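Local coordinates for protein putative glucarate dehydratase (Pseudomonas fluorescens, PDB 4IT1) that probably catalyses the magnesium-dependent dehydration of D-glucarate to 5-dehydro-4-deoxy-D-glucarate, as a member of the mandelate racemase/muconate lactonizing enzyme family, at residues Gln82-Gln86 with Ile101-Thr105; Tyr169-Lys173 with Ile196-Ala200; Ala190-Gln194 with His223-Cys227; Ala206-Lys210 with Lys386-Gly392; Ser340-His346 with Tyr366-Tyr372. All blocks are in the same frame, centred on the assembly; numbering follows the deposited sequence.

Contact 1 (Gln82-Gln86 with Ile101-Thr105)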
# COMPACT_ATOMS: atom_id res chain seq x y z
N GLN A 82 -27.29 -5.15 -3.94
CA GLN A 82 -27.53 -3.97 -3.09
C GLN A 82 -26.64 -2.78 -3.46
O GLN A 82 -27.11 -1.65 -3.57
CB GLN A 82 -27.31 -4.33 -1.62
CG GLN A 82 -28.42 -5.14 -0.97
CD GLN A 82 -29.26 -4.33 -0.00
OE1 GLN A 82 -29.48 -4.74 1.13
NE2 GLN A 82 -29.73 -3.16 -0.45
N VAL A 83 -25.35 -3.06 -3.66
CA VAL A 83 -24.37 -2.01 -3.97
C VAL A 83 -24.52 -1.52 -5.41
O VAL A 83 -24.47 -0.31 -5.66
CB VAL A 83 -22.92 -2.48 -3.69
CG1 VAL A 83 -21.93 -1.36 -4.01
CG2 VAL A 83 -22.76 -2.91 -2.24
N GLN A 84 -24.73 -2.47 -6.33
CA GLN A 84 -24.95 -2.18 -7.76
C GLN A 84 -25.77 -0.90 -8.02
O GLN A 84 -25.33 -0.02 -8.76
CB GLN A 84 -25.60 -3.38 -8.44
CG GLN A 84 -26.32 -3.07 -9.75
CD GLN A 84 -27.18 -4.22 -10.22
OE1 GLN A 84 -28.15 -4.59 -9.56
NE2 GLN A 84 -26.83 -4.79 -11.37
N SER A 85 -26.93 -0.82 -7.38
CA SER A 85 -27.86 0.31 -7.58
C SER A 85 -27.27 1.66 -7.17
O SER A 85 -27.63 2.69 -7.74
CB SER A 85 -29.17 0.05 -6.83
OG SER A 85 -28.98 0.13 -5.42
N GLN A 86 -26.38 1.65 -6.18
CA GLN A 86 -25.79 2.89 -5.67
C GLN A 86 -24.71 3.50 -6.57
O GLN A 86 -24.36 4.67 -6.42
CB GLN A 86 -25.26 2.68 -4.25
CG GLN A 86 -26.31 2.88 -3.17
CD GLN A 86 -26.05 2.04 -1.92
OE1 GLN A 86 -25.90 2.58 -0.82
NE2 GLN A 86 -26.02 0.71 -2.09
N ILE A 101 -19.36 3.54 0.46
CA ILE A 101 -20.64 3.01 0.02
C ILE A 101 -20.80 1.53 0.40
O ILE A 101 -21.83 1.15 0.98
CB ILE A 101 -20.85 3.24 -1.50
CG1 ILE A 101 -21.18 4.71 -1.75
CG2 ILE A 101 -21.94 2.34 -2.08
CD1 ILE A 101 -21.09 5.13 -3.20
N VAL A 102 -19.79 0.71 0.10
CA VAL A 102 -19.82 -0.71 0.45
C VAL A 102 -19.96 -0.92 1.96
O VAL A 102 -20.65 -1.83 2.41
CB VAL A 102 -18.58 -1.47 -0.09
CG1 VAL A 102 -18.55 -2.90 0.45
CG2 VAL A 102 -18.57 -1.49 -1.61
N GLN A 103 -19.31 -0.05 2.75
CA GLN A 103 -19.38 -0.12 4.21
C GLN A 103 -20.78 0.19 4.74
O GLN A 103 -21.28 -0.51 5.62
CB GLN A 103 -18.34 0.80 4.86
CG GLN A 103 -16.90 0.36 4.67
CD GLN A 103 -15.88 1.43 4.99
OE1 GLN A 103 -14.76 1.13 5.39
NE2 GLN A 103 -16.26 2.69 4.81
N THR A 104 -21.41 1.22 4.19
CA THR A 104 -22.77 1.62 4.59
C THR A 104 -23.78 0.52 4.30
O THR A 104 -24.66 0.23 5.12
CB THR A 104 -23.18 2.92 3.89
OG1 THR A 104 -22.33 3.98 4.35
CG2 THR A 104 -24.63 3.29 4.20
N THR A 105 -23.63 -0.10 3.14
CA THR A 105 -24.50 -1.18 2.70
C THR A 105 -24.38 -2.42 3.60
O THR A 105 -25.39 -2.97 4.03
CB THR A 105 -24.20 -1.53 1.23
OG1 THR A 105 -24.28 -0.34 0.44
CG2 THR A 105 -25.18 -2.57 0.70
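Apolar packing centres on Val83, whose two methyl groups divide their partners. CG1, set anti to the backbone N (chi1 -180°), reaches Val102 CG2 at 4.1 Å and Ile101 CG2 just beyond, while Val83 CG2 lies 3.8 Å from Thr105 CG2. A branched, compact valine suits a place between two turns of the facing helix. Thr105 CG2 is also met by Gln82 CB at 3.6 Å.

The two helices, 74-87 and 95-107, belong to the N-terminal domain of the enolase superfamily, in which helices follow an antiparallel three-stranded sheet. The axes of the two short segments approach to 10.0 Å, their directions 135° apart, and helix 128-148 packs against both through Val83 and Val102.

Gln86 carries the polar contact. Its long chain slides past Ile101, and NE2 donates to Thr105 OG1 at 3.2 Å, the acceptor tilted out of the amide plane; the same nitrogen makes a weak bond back to Gln82 O. The Thr105 hydroxyl in turn donates to Ile101 O at 2.9 Å, from above the carbonyl plane. A valine in place of Thr105 would probably leave the Gln86 amide without its mate on the facing helix and freer to turn.

Contact 2 (Tyr169-Lys173 with Ile196-Ala200)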
# COMPACT_ATOMS: atom_id res chain seq x y z
N TYR A 169 -2.35 -27.30 -10.11
CA TYR A 169 -3.11 -27.62 -8.89
C TYR A 169 -3.78 -28.99 -9.00
O TYR A 169 -4.82 -29.14 -9.65
CB TYR A 169 -4.14 -26.52 -8.56
CG TYR A 169 -4.21 -26.19 -7.06
CD1 TYR A 169 -4.19 -27.21 -6.09
CD2 TYR A 169 -4.28 -24.87 -6.62
CE1 TYR A 169 -4.23 -26.92 -4.74
CE2 TYR A 169 -4.32 -24.57 -5.26
CZ TYR A 169 -4.30 -25.60 -4.33
OH TYR A 169 -4.35 -25.32 -2.98
N LEU A 170 -3.17 -29.98 -8.36
CA LEU A 170 -3.63 -31.37 -8.39
C LEU A 170 -4.62 -31.71 -7.28
O LEU A 170 -4.44 -31.30 -6.12
CB LEU A 170 -2.44 -32.32 -8.26
CG LEU A 170 -1.23 -32.25 -9.19
CD1 LEU A 170 -0.35 -33.47 -8.94
CD2 LEU A 170 -1.67 -32.17 -10.64
N PHE A 171 -5.62 -32.52 -7.63
CA PHE A 171 -6.65 -32.97 -6.71
C PHE A 171 -6.82 -34.48 -6.80
O PHE A 171 -6.68 -35.06 -7.87
CB PHE A 171 -8.00 -32.36 -7.09
CG PHE A 171 -8.13 -30.92 -6.74
CD1 PHE A 171 -7.65 -29.94 -7.60
CD2 PHE A 171 -8.77 -30.53 -5.56
CE1 PHE A 171 -7.79 -28.59 -7.28
CE2 PHE A 171 -8.91 -29.19 -5.25
CZ PHE A 171 -8.42 -28.22 -6.10
N PHE A 172 -7.14 -35.10 -5.67
CA PHE A 172 -7.76 -36.41 -5.71
C PHE A 172 -9.21 -36.20 -6.14
O PHE A 172 -9.80 -35.15 -5.85
CB PHE A 172 -7.67 -37.10 -4.36
CG PHE A 172 -6.26 -37.36 -3.92
CD1 PHE A 172 -5.56 -38.47 -4.38
CD2 PHE A 172 -5.61 -36.48 -3.05
CE1 PHE A 172 -4.25 -38.72 -3.97
CE2 PHE A 172 -4.31 -36.73 -2.63
CZ PHE A 172 -3.62 -37.84 -3.10
N LYS A 173 -9.75 -37.16 -6.89
CA LYS A 173 -11.12 -37.07 -7.37
C LYS A 173 -11.71 -38.46 -7.58
O LYS A 173 -10.98 -39.43 -7.74
CB LYS A 173 -11.22 -36.22 -8.66
CG LYS A 173 -10.60 -36.85 -9.91
CD LYS A 173 -10.55 -35.87 -11.09
CE LYS A 173 -11.93 -35.63 -11.71
NZ LYS A 173 -12.53 -36.86 -12.30
N ILE A 196 -2.51 -39.89 -10.00
CA ILE A 196 -2.11 -38.50 -9.71
C ILE A 196 -0.95 -38.06 -10.61
O ILE A 196 -1.00 -37.00 -11.23
CB ILE A 196 -1.83 -38.28 -8.20
CG1 ILE A 196 -3.11 -37.84 -7.47
CG2 ILE A 196 -0.75 -37.23 -7.97
CD1 ILE A 196 -3.64 -36.48 -7.88
N VAL A 197 0.08 -38.91 -10.68
CA VAL A 197 1.22 -38.69 -11.58
C VAL A 197 0.71 -38.43 -13.00
O VAL A 197 1.08 -37.43 -13.63
CB VAL A 197 2.21 -39.89 -11.55
CG1 VAL A 197 3.15 -39.87 -12.75
CG2 VAL A 197 3.01 -39.89 -10.26
N ALA A 198 -0.17 -39.31 -13.46
CA ALA A 198 -0.83 -39.17 -14.76
C ALA A 198 -1.61 -37.86 -14.88
O ALA A 198 -1.61 -37.23 -15.94
CB ALA A 198 -1.75 -40.36 -14.99
N GLN A 199 -2.28 -37.44 -13.80
CA GLN A 199 -3.07 -36.21 -13.82
C GLN A 199 -2.17 -34.98 -13.99
O GLN A 199 -2.50 -34.05 -14.73
CB GLN A 199 -3.93 -36.09 -12.55
CG GLN A 199 -4.86 -34.88 -12.55
CD GLN A 199 -5.44 -34.57 -11.17
OE1 GLN A 199 -5.19 -33.50 -10.61
NE2 GLN A 199 -6.21 -35.50 -10.63
N ALA A 200 -1.03 -34.99 -13.30
CA ALA A 200 -0.03 -33.92 -13.42
C ALA A 200 0.56 -33.88 -14.82
O ALA A 200 0.62 -32.81 -15.45
CB ALA A 200 1.07 -34.09 -12.38
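Phe171 O receives the amide NE2 of Gln199 at 2.8 Å, nearly along the C=O axis and close to the plane of the glutamine amide. The other end of that amide accepts: Phe171 N donates to Gln199 OE1 at 3.2 Å, almost straight at 165° and on a lone pair in the carbonyl plane. Both backbone polar groups of one residue are thus met by one side chain, which fixes the rotation of the amide, since flipping it would set oxygen against oxygen and N-H against N-H. A glutamine has the length for this: CG stands anti to the backbone N (chi1 -175°), at the start of an extended chain that carries the amide from the helix to the main chain.

This joins strand 163-170, the first strand of the beta/alpha barrel, to helix 193-207, the helix of the beta-alpha-beta crossover that leads on to the parallel strand 212-215.

Apolar side chains flank the amide. Leu170 pushes both methyls at the helix, CD1 to Ile196 CG2 at 3.9 Å and CD2 to Ala200 CB at 3.8 Å; the small alanine lets the leucine come close to the helix backbone. Ile196 CD1 lies 3.4 Å from Phe171 O, and its CG1 meets Phe172 CE1 at 3.8 Å, the two side chains crossing at about a right angle. Facing the other way, Tyr169 OH is hydrogen-bonded to Lys215 NZ, of a predicted proton acceptor, and the Phe171 ring comes within about 4 Å of a bound tartrate, nearest atoms.

Contact 3 (Ala190-Gln194 with His223-Cys227)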
# COMPACT_ATOMS: atom_id res chain seq x y z
N ALA A 190 -8.79 -40.33 -9.51
CA ALA A 190 -7.45 -40.08 -9.02
C ALA A 190 -7.41 -40.33 -7.52
O ALA A 190 -7.75 -39.45 -6.72
CB ALA A 190 -7.01 -38.66 -9.36
N LEU A 191 -7.00 -41.54 -7.14
CA LEU A 191 -7.00 -41.97 -5.76
C LEU A 191 -5.74 -42.77 -5.42
O LEU A 191 -5.63 -43.32 -4.31
CB LEU A 191 -8.26 -42.81 -5.46
CG LEU A 191 -9.63 -42.22 -5.81
CD1 LEU A 191 -10.72 -43.28 -5.72
CD2 LEU A 191 -9.97 -41.01 -4.93
N ASN A 192 -4.81 -42.86 -6.37
CA ASN A 192 -3.47 -43.40 -6.09
C ASN A 192 -2.35 -42.66 -6.83
O ASN A 192 -2.61 -41.80 -7.69
CB ASN A 192 -3.41 -44.92 -6.29
CG ASN A 192 -3.60 -45.35 -7.74
OD1 ASN A 192 -3.45 -44.57 -8.68
ND2 ASN A 192 -3.92 -46.63 -7.92
N GLU A 193 -1.11 -42.99 -6.48
CA GLU A 193 0.07 -42.30 -7.00
C GLU A 193 0.10 -42.31 -8.53
O GLU A 193 0.35 -41.28 -9.16
CB GLU A 193 1.37 -42.84 -6.39
CG GLU A 193 1.45 -44.34 -6.15
CD GLU A 193 0.72 -44.78 -4.89
OE1 GLU A 193 -0.53 -44.74 -4.88
OE2 GLU A 193 1.38 -45.19 -3.92
N GLN A 194 -0.19 -43.48 -9.11
CA GLN A 194 -0.25 -43.65 -10.55
C GLN A 194 -1.20 -42.67 -11.24
O GLN A 194 -0.84 -42.02 -12.22
CB GLN A 194 -0.64 -45.09 -10.88
CG GLN A 194 -0.46 -45.48 -12.34
CD GLN A 194 -0.50 -46.98 -12.54
OE1 GLN A 194 0.08 -47.74 -11.76
NE2 GLN A 194 -1.17 -47.42 -13.60
N HIS A 223 -0.66 -42.16 2.76
CA HIS A 223 -0.95 -42.41 1.35
C HIS A 223 -0.62 -41.18 0.53
O HIS A 223 -0.07 -41.29 -0.56
CB HIS A 223 -2.40 -42.86 1.12
CG HIS A 223 -2.75 -43.04 -0.32
ND1 HIS A 223 -2.45 -44.19 -1.03
CD2 HIS A 223 -3.36 -42.21 -1.20
CE1 HIS A 223 -2.87 -44.05 -2.28
NE2 HIS A 223 -3.42 -42.86 -2.41
N GLU A 224 -0.95 -40.01 1.06
CA GLU A 224 -0.70 -38.77 0.34
C GLU A 224 0.80 -38.47 0.24
O GLU A 224 1.25 -37.95 -0.78
CB GLU A 224 -1.47 -37.60 0.97
CG GLU A 224 -2.98 -37.70 0.82
CD GLU A 224 -3.74 -36.50 1.39
OE1 GLU A 224 -3.34 -35.97 2.46
OE2 GLU A 224 -4.74 -36.08 0.77
N VAL A 225 1.56 -38.82 1.28
CA VAL A 225 3.02 -38.70 1.29
C VAL A 225 3.62 -39.53 0.14
O VAL A 225 4.42 -39.01 -0.64
CB VAL A 225 3.63 -39.12 2.65
CG1 VAL A 225 5.14 -39.37 2.54
CG2 VAL A 225 3.36 -38.06 3.70
N ALA A 226 3.20 -40.79 0.04
CA ALA A 226 3.60 -41.68 -1.06
C ALA A 226 3.29 -41.10 -2.45
O ALA A 226 4.06 -41.31 -3.40
CB ALA A 226 2.97 -43.05 -0.89
N CYS A 227 2.19 -40.37 -2.57
CA CYS A 227 1.84 -39.72 -3.83
C CYS A 227 2.78 -38.56 -4.16
O CYS A 227 3.02 -38.26 -5.34
CB CYS A 227 0.38 -39.24 -3.82
SG CYS A 227 -0.82 -40.58 -3.69
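Leu191 meets the facing helix through its backbone: its O takes a weak hydrogen bond from His223 NE2, 3.0 Å long but bent to 126°. The imidazole gets there because its CG is anti to the backbone N (chi1 176°), which swings the ring off its own helix. At Asn192 the CA sits at the edge of that ring, 3.7 Å from His223 NE2.

Asn192 is also the N-cap of helix 193-207, its OD1 accepting from Gln195 N, a role that suits a short side-chain carbonyl. The contact therefore pairs the start of this helix with helix 221-234, the next one round the outside of the beta/alpha barrel.

Glu193, in the first turn, brings its backbone N to 3.7 Å from Cys227 SG. Its side chain bends at the second torsion toward helix 221-234, placing OE1 3.6 Å from His223 CE1 and OE2 4.0 Å from Ala226 CB; carboxylate and imidazole planes are 72° apart. Such a carboxylate, 4.2 Å from OE1 to His223 NE2, may favour the protonated histidine. With an alanine at His223, Leu191 O would probably lose its partner on this helix and a gap would open beside Asn192 and Glu193.

Contact 4 (Ala206-Lys210 with Lys386-Gly392)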
# COMPACT_ATOMS: atom_id res chain seq x y z
N ALA A 206 -0.06 -30.03 -21.26
CA ALA A 206 -1.01 -29.10 -21.86
C ALA A 206 -0.67 -27.64 -21.61
O ALA A 206 -0.98 -26.78 -22.44
CB ALA A 206 -2.43 -29.40 -21.39
N TYR A 207 -0.02 -27.35 -20.49
CA TYR A 207 0.14 -25.96 -20.05
C TYR A 207 1.58 -25.56 -19.72
O TYR A 207 1.90 -24.37 -19.67
CB TYR A 207 -0.78 -25.67 -18.85
CG TYR A 207 -2.25 -25.88 -19.13
CD1 TYR A 207 -3.01 -24.89 -19.77
CD2 TYR A 207 -2.90 -27.06 -18.74
CE1 TYR A 207 -4.36 -25.08 -20.02
CE2 TYR A 207 -4.25 -27.26 -18.99
CZ TYR A 207 -4.98 -26.27 -19.63
OH TYR A 207 -6.32 -26.46 -19.88
N GLY A 208 2.44 -26.55 -19.48
CA GLY A 208 3.85 -26.31 -19.21
C GLY A 208 4.18 -25.75 -17.84
O GLY A 208 5.13 -24.98 -17.70
N PHE A 209 3.40 -26.13 -16.83
CA PHE A 209 3.64 -25.70 -15.45
C PHE A 209 5.00 -26.21 -14.95
O PHE A 209 5.37 -27.37 -15.19
CB PHE A 209 2.52 -26.19 -14.51
CG PHE A 209 1.16 -25.59 -14.79
CD1 PHE A 209 0.97 -24.21 -14.80
CD2 PHE A 209 0.05 -26.41 -15.01
CE1 PHE A 209 -0.28 -23.66 -15.06
CE2 PHE A 209 -1.21 -25.87 -15.25
CZ PHE A 209 -1.37 -24.49 -15.27
N LYS A 210 5.73 -25.35 -14.24
CA LYS A 210 7.07 -25.69 -13.75
C LYS A 210 7.10 -26.03 -12.26
O LYS A 210 8.16 -26.34 -11.71
CB LYS A 210 8.08 -24.59 -14.09
CG LYS A 210 8.45 -24.55 -15.57
CD LYS A 210 9.33 -23.36 -15.92
CE LYS A 210 9.58 -23.30 -17.42
NZ LYS A 210 10.45 -22.16 -17.79
N LYS A 386 -11.23 -20.29 -23.46
CA LYS A 386 -10.20 -20.37 -22.42
C LYS A 386 -8.88 -19.67 -22.78
O LYS A 386 -8.31 -19.89 -23.85
CB LYS A 386 -9.95 -21.81 -21.96
CG LYS A 386 -10.93 -22.29 -20.89
CD LYS A 386 -10.25 -23.00 -19.74
CE LYS A 386 -9.72 -24.37 -20.15
NZ LYS A 386 -9.22 -25.13 -18.98
N LEU A 387 -8.44 -18.81 -21.86
CA LEU A 387 -7.16 -18.11 -21.96
C LEU A 387 -5.98 -19.06 -22.05
O LEU A 387 -6.02 -20.16 -21.50
CB LEU A 387 -6.99 -17.19 -20.76
CG LEU A 387 -7.29 -15.70 -20.98
CD1 LEU A 387 -8.10 -15.44 -22.25
CD2 LEU A 387 -7.98 -15.13 -19.74
N PRO A 388 -4.91 -18.63 -22.76
CA PRO A 388 -3.76 -19.50 -22.95
C PRO A 388 -2.84 -19.48 -21.74
O PRO A 388 -2.64 -18.44 -21.11
CB PRO A 388 -3.04 -18.87 -24.16
CG PRO A 388 -3.87 -17.70 -24.60
CD PRO A 388 -4.73 -17.33 -23.43
N ILE A 389 -2.30 -20.65 -21.40
CA ILE A 389 -1.22 -20.74 -20.42
C ILE A 389 -0.03 -21.43 -21.07
O ILE A 389 0.01 -22.67 -21.20
CB ILE A 389 -1.66 -21.45 -19.12
CG1 ILE A 389 -2.83 -20.70 -18.46
CG2 ILE A 389 -0.48 -21.55 -18.15
CD1 ILE A 389 -3.53 -21.46 -17.35
N VAL A 390 0.94 -20.62 -21.48
CA VAL A 390 2.09 -21.11 -22.21
C VAL A 390 3.31 -21.14 -21.30
O VAL A 390 3.68 -20.12 -20.70
CB VAL A 390 2.42 -20.24 -23.45
CG1 VAL A 390 3.15 -21.08 -24.48
CG2 VAL A 390 1.17 -19.60 -24.04
N ASP A 391 3.93 -22.32 -21.21
CA ASP A 391 5.11 -22.58 -20.37
C ASP A 391 4.81 -22.36 -18.88
O ASP A 391 5.70 -21.96 -18.10
CB ASP A 391 6.33 -21.77 -20.83
CG ASP A 391 6.73 -22.08 -22.27
OD1 ASP A 391 7.02 -23.26 -22.58
OD2 ASP A 391 6.77 -21.14 -23.09
N GLY A 392 3.57 -22.63 -18.49
CA GLY A 392 3.11 -22.43 -17.12
C GLY A 392 3.01 -20.97 -16.73
O GLY A 392 3.20 -20.63 -15.57
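Tyr207 lies along the loop Lys386-Gly392 and can be followed outward atom by atom. Its CB rests over one face of the Phe209 ring, toward the rim, and passes 3.9 Å from Ile389 O. With CG turned anti to the carbonyl carbon (chi1 -59°), the ring swings alongside the loop, and CD1 packs on Ile389 CB at 3.8 Å. At the tip, OH receives a weak hydrogen bond from Lys386 NZ, 3.3 Å away; the stronger partners of that ammonium group are the carbonyls of Tyr372 and Gln375. A tyrosine fits because its ring is apolar against the isoleucine while its hydroxyl meets the lysine.

The Tyr207 carbonyl makes the firm polar link, accepting from Gly392 N at 2.7 Å with an angle of 147°. The Phe209 ring touches both Ile389 and Gly392, CE1 to Ile389 CG2 3.7 Å and CD1 to Gly392 CA 3.6 Å. The two backbone segments come so near that both glycines matter: Gly208 and Gly392 have positive phi, and a side-chain carbon on either would collide with the opposite backbone.

Gly208 follows the last residue of helix 193-207, its positive phi turning the chain out of the helix, while Gly392 leads into strand 393-395, which pairs antiparallel with strand 163-170. This is a helix-to-strand turn of a beta/alpha barrel, leading to strand 212-215 at the end away from the annotated active-site residues.

Contact 5 (Ser340-His346 with Tyr366-Tyr372)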
# COMPACT_ATOMS: atom_id res chain seq x y z
N SER A 340 2.78 -14.83 -2.57
CA SER A 340 2.35 -15.39 -3.84
C SER A 340 0.86 -15.14 -3.95
O SER A 340 0.22 -14.75 -2.97
CB SER A 340 2.67 -16.88 -3.90
OG SER A 340 2.41 -17.41 -5.19
N MET A 341 0.30 -15.34 -5.13
CA MET A 341 -1.10 -15.01 -5.36
C MET A 341 -1.90 -16.30 -5.54
O MET A 341 -1.33 -17.36 -5.79
CB MET A 341 -1.21 -14.12 -6.60
CG MET A 341 -2.14 -12.94 -6.44
SD MET A 341 -1.45 -11.63 -5.42
CE MET A 341 0.21 -11.47 -6.09
N HIS A 342 -3.22 -16.20 -5.38
CA HIS A 342 -4.08 -17.38 -5.42
C HIS A 342 -5.48 -17.00 -5.91
O HIS A 342 -5.91 -15.86 -5.73
CB HIS A 342 -4.16 -18.04 -4.02
CG HIS A 342 -5.34 -18.96 -3.85
ND1 HIS A 342 -6.62 -18.50 -3.68
CD2 HIS A 342 -5.41 -20.31 -3.82
CE1 HIS A 342 -7.45 -19.53 -3.56
NE2 HIS A 342 -6.74 -20.64 -3.64
N SER A 343 -6.15 -17.96 -6.54
CA SER A 343 -7.58 -17.85 -6.88
C SER A 343 -8.13 -19.24 -7.14
O SER A 343 -7.46 -20.09 -7.75
CB SER A 343 -7.82 -16.96 -8.09
OG SER A 343 -7.44 -15.62 -7.79
N ASN A 344 -9.34 -19.49 -6.64
CA ASN A 344 -9.97 -20.79 -6.77
C ASN A 344 -11.31 -20.68 -7.49
O ASN A 344 -11.92 -19.61 -7.49
CB ASN A 344 -10.14 -21.45 -5.39
CG ASN A 344 -11.13 -20.71 -4.50
OD1 ASN A 344 -10.99 -19.51 -4.25
ND2 ASN A 344 -12.14 -21.43 -4.03
N SER A 345 -11.75 -21.79 -8.11
CA SER A 345 -13.04 -21.87 -8.82
C SER A 345 -13.42 -20.56 -9.51
O SER A 345 -14.39 -19.90 -9.14
CB SER A 345 -14.16 -22.35 -7.89
OG SER A 345 -14.06 -23.75 -7.67
N HIS A 346 -12.62 -20.20 -10.51
CA HIS A 346 -12.70 -18.89 -11.14
C HIS A 346 -12.61 -19.01 -12.66
O HIS A 346 -12.24 -20.06 -13.20
CB HIS A 346 -11.56 -18.00 -10.64
CG HIS A 346 -10.21 -18.51 -11.02
ND1 HIS A 346 -9.51 -18.01 -12.10
CD2 HIS A 346 -9.44 -19.50 -10.50
CE1 HIS A 346 -8.36 -18.65 -12.21
NE2 HIS A 346 -8.30 -19.56 -11.26
N TYR A 366 6.98 -16.92 -5.31
CA TYR A 366 6.67 -18.27 -5.78
C TYR A 366 5.64 -18.20 -6.89
O TYR A 366 4.97 -17.18 -7.06
CB TYR A 366 6.12 -19.15 -4.64
CG TYR A 366 7.02 -19.28 -3.44
CD1 TYR A 366 6.98 -18.35 -2.39
CD2 TYR A 366 7.90 -20.36 -3.33
CE1 TYR A 366 7.80 -18.48 -1.28
CE2 TYR A 366 8.73 -20.49 -2.22
CZ TYR A 366 8.68 -19.55 -1.20
OH TYR A 366 9.50 -19.69 -0.11
N ALA A 367 5.51 -19.29 -7.64
CA ALA A 367 4.47 -19.42 -8.66
C ALA A 367 3.09 -19.33 -8.02
O ALA A 367 2.88 -19.81 -6.91
CB ALA A 367 4.62 -20.74 -9.41
N CYS A 368 2.17 -18.70 -8.74
CA CYS A 368 0.82 -18.47 -8.24
C CYS A 368 -0.07 -19.70 -8.34
O CYS A 368 0.32 -20.72 -8.92
CB CYS A 368 0.21 -17.28 -8.97
SG CYS A 368 1.12 -15.75 -8.69
N ASP A 369 -1.27 -19.60 -7.76
CA ASP A 369 -2.23 -20.72 -7.70
C ASP A 369 -3.44 -20.45 -8.57
O ASP A 369 -3.99 -19.35 -8.56
CB ASP A 369 -2.69 -20.97 -6.26
CG ASP A 369 -1.72 -21.81 -5.46
OD1 ASP A 369 -1.28 -22.87 -5.96
OD2 ASP A 369 -1.42 -21.43 -4.31
N THR A 370 -3.86 -21.48 -9.31
CA THR A 370 -5.03 -21.37 -10.18
C THR A 370 -5.78 -22.70 -10.33
O THR A 370 -5.20 -23.78 -10.20
CB THR A 370 -4.66 -20.79 -11.57
OG1 THR A 370 -5.85 -20.31 -12.22
CG2 THR A 370 -3.97 -21.83 -12.46
N HIS A 371 -7.08 -22.59 -10.60
CA HIS A 371 -7.95 -23.75 -10.78
C HIS A 371 -8.20 -24.02 -12.27
O HIS A 371 -8.75 -25.05 -12.64
CB HIS A 371 -9.28 -23.53 -10.05
CG HIS A 371 -9.29 -24.04 -8.64
ND1 HIS A 371 -8.32 -23.71 -7.71
CD2 HIS A 371 -10.17 -24.83 -7.98
CE1 HIS A 371 -8.60 -24.29 -6.56
NE2 HIS A 371 -9.72 -24.97 -6.69
N TYR A 372 -7.76 -23.07 -13.09
CA TYR A 372 -8.10 -22.95 -14.52
C TYR A 372 -8.06 -24.22 -15.38
O TYR A 372 -8.94 -24.41 -16.22
CB TYR A 372 -7.26 -21.85 -15.16
CG TYR A 372 -7.98 -21.06 -16.22
CD1 TYR A 372 -9.08 -20.26 -15.90
CD2 TYR A 372 -7.54 -21.08 -17.54
CE1 TYR A 372 -9.73 -19.52 -16.87
CE2 TYR A 372 -8.18 -20.34 -18.52
CZ TYR A 372 -9.27 -19.56 -18.19
OH TYR A 372 -9.90 -18.83 -19.17
O HOH W 1 0.58 -19.72 -4.43
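The beta/alpha barrel closes where Ser340-His346, continuing strand 338-341, runs parallel to the extended Tyr366-Tyr372, which also hydrogen-bonds through Cys368 to strand 163-170, consistent with the eighth strand of this superfamily's modified barrel. Asp369 N donates to Met341 O at 3.0 Å, and Ser343 N adds a weak bond to Asp369 O. Beside them Met341 CB touches Cys368 SG at 3.5 Å. A water links Ser340 OG to Asp369 OD2, donating to the carboxylate oxygen at 2.6 Å; OD2 also forms a salt bridge with Lys213.

Further on, His346 NE2 is hydrogen-bonded to Thr370 OG1 at 2.7 Å, and His371 N points a weak but straight bond at the same nitrogen (170°). The His346 CG sits between backbone N and carbonyl carbon (chi1 64°), which turns the ring edge to these partners. Asn344 CB lies over one face of the His371 ring, 3.7 Å from its centroid in a CH-pi contact.

His342, a predicted proton acceptor, lays CD2 3.7 Å from Asp369 CB. Its ND1 bonds to Asp315, as in the His-Asp dyads of this family, so both neighbours probably set the rotation of a ring about 5 Å from the magnesium ion, nearest atoms.

Overall arrangement
From the N terminus, contact 1 closes first, a short hairpin of helices in the N-terminal domain, about 19 Å or more, nearest atoms, from all the others. The remaining four lie in the barrel. Contact 2 joins strand 163-170 to helix 193-207, and contact 3, which crosses it along the chain, joins that helix's start to helix 221-234; the two touch through Lys173 O and Ala190 N. Contact 4 closes a long loop from the end of the same helix to the lead-in of strand 393-395 and also crosses contact 3. Contact 5 nests inside contact 4, completing the barrel wall, and meets it through Tyr372 with Lys386 and Leu387, and contact 2 through Tyr169 and Phe171.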